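PDB 5K1S: oxidoreductase, zinc-binding dehydrogenase family, which probably acts as a zinc-containing medium-chain reductase in the alternative de novo biosynthesis of isovaleryl coenzyme A in Myxococcus xanthus. Local coordinates for residues G275-V281 against E300-A306. Residues are numbered along the deposited sequence; the frame is centred on the assembly and turned at random.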
loop_
_atom_site.group_PDB
_atom_site.type_symbol
_atom_site.label_atom_id
_atom_site.label_comp_id
_atom_site.label_asym_id
_atom_site.label_seq_id
_atom_site.Cartn_x
_atom_site.Cartn_y
_atom_site.Cartn_z
ATOM N N GLY A 275 -7.443 6.286 8.404
ATOM C CA GLY A 275 -7.152 4.868 8.444
ATOM C C GLY A 275 -7.648 4.084 7.251
ATOM O O GLY A 275 -7.547 2.854 7.252
ATOM N N GLY A 276 -8.182 4.754 6.234
ATOM C CA GLY A 276 -8.657 4.055 5.060
ATOM C C GLY A 276 -7.526 3.442 4.261
ATOM O O GLY A 276 -6.352 3.783 4.415
ATOM N N ARG A 277 -7.895 2.514 3.380
ATOM C CA ARG A 277 -6.928 1.774 2.582
ATOM C C ARG A 277 -7.335 1.816 1.116
ATOM O O ARG A 277 -8.497 1.564 0.782
ATOM C CB ARG A 277 -6.814 0.323 3.067
ATOM C CG ARG A 277 -8.126 -0.439 3.078
ATOM C CD ARG A 277 -8.022 -1.702 3.914
ATOM N NE ARG A 277 -9.225 -2.524 3.812
ATOM C CZ ARG A 277 -10.344 -2.311 4.497
ATOM N NH1 ARG A 277 -10.433 -1.293 5.342
ATOM N NH2 ARG A 277 -11.383 -3.118 4.333
ATOM N N VAL A 278 -6.377 2.134 0.250
ATOM C CA VAL A 278 -6.591 2.207 -1.191
ATOM C C VAL A 278 -5.947 0.981 -1.820
ATOM O O VAL A 278 -4.741 0.755 -1.662
ATOM C CB VAL A 278 -6.009 3.500 -1.783
ATOM C CG1 VAL A 278 -6.185 3.526 -3.299
ATOM C CG2 VAL A 278 -6.662 4.712 -1.145
ATOM N N VAL A 279 -6.742 0.197 -2.538
ATOM C CA VAL A 279 -6.262 -1.000 -3.215
ATOM C C VAL A 279 -6.081 -0.648 -4.686
ATOM O O VAL A 279 -7.061 -0.468 -5.418
ATOM C CB VAL A 279 -7.225 -2.180 -3.033
ATOM C CG1 VAL A 279 -6.602 -3.455 -3.580
ATOM C CG2 VAL A 279 -7.588 -2.349 -1.563
ATOM N N VAL A 280 -4.831 -0.549 -5.123
ATOM C CA VAL A 280 -4.512 -0.128 -6.482
ATOM C C VAL A 280 -4.373 -1.368 -7.353
ATOM O O VAL A 280 -3.580 -2.266 -7.048
ATOM C CB VAL A 280 -3.228 0.713 -6.517
ATOM C CG1 VAL A 280 -3.002 1.273 -7.915
ATOM C CG2 VAL A 280 -3.297 1.837 -5.491
ATOM N N VAL A 281 -5.142 -1.417 -8.439
ATOM C CA VAL A 281 -5.064 -2.530 -9.380
ATOM C C VAL A 281 -4.842 -2.090 -10.819
ATOM O O VAL A 281 -4.398 -2.910 -11.644
ATOM C CB VAL A 281 -6.334 -3.409 -9.277
ATOM C CG1 VAL A 281 -7.578 -2.619 -9.652
ATOM C CG2 VAL A 281 -6.205 -4.666 -10.138
ATOM N N GLU A 300 -2.943 8.191 8.255
ATOM C CA GLU A 300 -2.463 6.811 8.275
ATOM C C GLU A 300 -3.224 5.957 7.261
ATOM O O GLU A 300 -3.921 4.999 7.599
ATOM C CB GLU A 300 -2.561 6.221 9.685
ATOM C CG GLU A 300 -1.330 6.487 10.538
ATOM C CD GLU A 300 -1.426 5.895 11.933
ATOM O OE1 GLU A 300 -2.412 5.185 12.221
ATOM O OE2 GLU A 300 -0.505 6.128 12.745
ATOM N N LEU A 301 -3.078 6.331 5.994
ATOM C CA LEU A 301 -3.724 5.619 4.904
ATOM C C LEU A 301 -2.829 4.496 4.399
ATOM O O LEU A 301 -1.600 4.557 4.503
ATOM C CB LEU A 301 -4.056 6.572 3.756
ATOM C CG LEU A 301 -4.937 7.771 4.117
ATOM C CD1 LEU A 301 -5.257 8.582 2.869
ATOM C CD2 LEU A 301 -6.221 7.332 4.814
ATOM N N GLU A 302 -3.463 3.461 3.856
ATOM C CA GLU A 302 -2.769 2.304 3.309
ATOM C C GLU A 302 -3.025 2.235 1.812
ATOM O O GLU A 302 -4.171 2.357 1.368
ATOM C CB GLU A 302 -3.234 1.014 3.990
ATOM C CG GLU A 302 -3.167 1.061 5.507
ATOM C CD GLU A 302 -3.476 -0.280 6.146
ATOM O OE1 GLU A 302 -3.613 -1.277 5.405
ATOM O OE2 GLU A 302 -3.586 -0.335 7.390
ATOM N N ILE A 303 -1.962 2.047 1.038
ATOM C CA ILE A 303 -2.052 1.913 -0.412
ATOM C C ILE A 303 -1.553 0.519 -0.760
ATOM O O ILE A 303 -0.345 0.255 -0.715
ATOM C CB ILE A 303 -1.244 2.994 -1.142
ATOM C CG1 ILE A 303 -1.772 4.382 -0.764
ATOM C CG2 ILE A 303 -1.317 2.786 -2.650
ATOM C CD1 ILE A 303 -0.902 5.527 -1.240
ATOM N N LEU A 304 -2.479 -0.373 -1.106
ATOM C CA LEU A 304 -2.178 -1.776 -1.353
ATOM C C LEU A 304 -2.264 -2.069 -2.843
ATOM O O LEU A 304 -3.225 -1.665 -3.505
ATOM C CB LEU A 304 -3.148 -2.681 -0.590
ATOM C CG LEU A 304 -3.354 -2.358 0.890
ATOM C CD1 LEU A 304 -4.413 -3.273 1.486
ATOM C CD2 LEU A 304 -2.046 -2.478 1.657
ATOM N N GLY A 305 -1.266 -2.775 -3.364
ATOM C CA GLY A 305 -1.303 -3.237 -4.735
ATOM C C GLY A 305 -1.898 -4.632 -4.845
ATOM O O GLY A 305 -1.741 -5.467 -3.960
ATOM N N ALA A 306 -2.599 -4.868 -5.953
ATOM C CA ALA A 306 -3.201 -6.163 -6.245
ATOM C C ALA A 306 -2.905 -6.525 -7.691
ATOM O O ALA A 306 -3.136 -5.713 -8.594
ATOM C CB ALA A 306 -4.714 -6.142 -6.002
#
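Five backbone hydrogen bonds join 275-281 to 300-306, and they alternate in the way parallel strands require: E302 N to G276 O, V278 N to E302 O, L304 N to V278 O, V280 N to L304 O and A306 N to V280 O. E302 and L304 each use both N-H and C=O on this neighbour, as do V278 and V280 in return. The ladder starts with E302 N at 3.0 Å from G276 O and closes with A306 N at 3.0 Å from V280 O. CA-H groups add weaker contacts to the same carbonyls, among them I303 CA to V278 O.

These are the last two strands of the six-stranded parallel Rossmann sheet, order 3-2-1-4-5-6. Strand 302-305 is its edge within the chain, yet E302, I303 and L304 pair antiparallel with a strand of the second subunit, so the sheet continues through the interface.

Apolar packing divides between the two faces. On the one covered by helix 262-270, V280 and I303 lie side by side, their CG2 methyls 3.6 Å apart, and both touch F265. With CG1 anti to the backbone N (chi1 -174°), V280 CG2 lies anti to the carbonyl carbon, which brings it to I303. V279, on the face it shares with R277, E302 and L304, touches T174 of helix 165-178, and its CG1 meets A306 CB, just past the end of the strand, at 4.1 Å.

R277 and E302 meet through CB atoms 3.8 Å apart, but the extended arginine leads away from 300-306, carrying its guanidinium to E185, a salt bridge, and to G179 O. E300 instead reaches the second subunit, OE1 in a salt bridge with R119 and OE2 hydrogen-bonded to H173 of that chain.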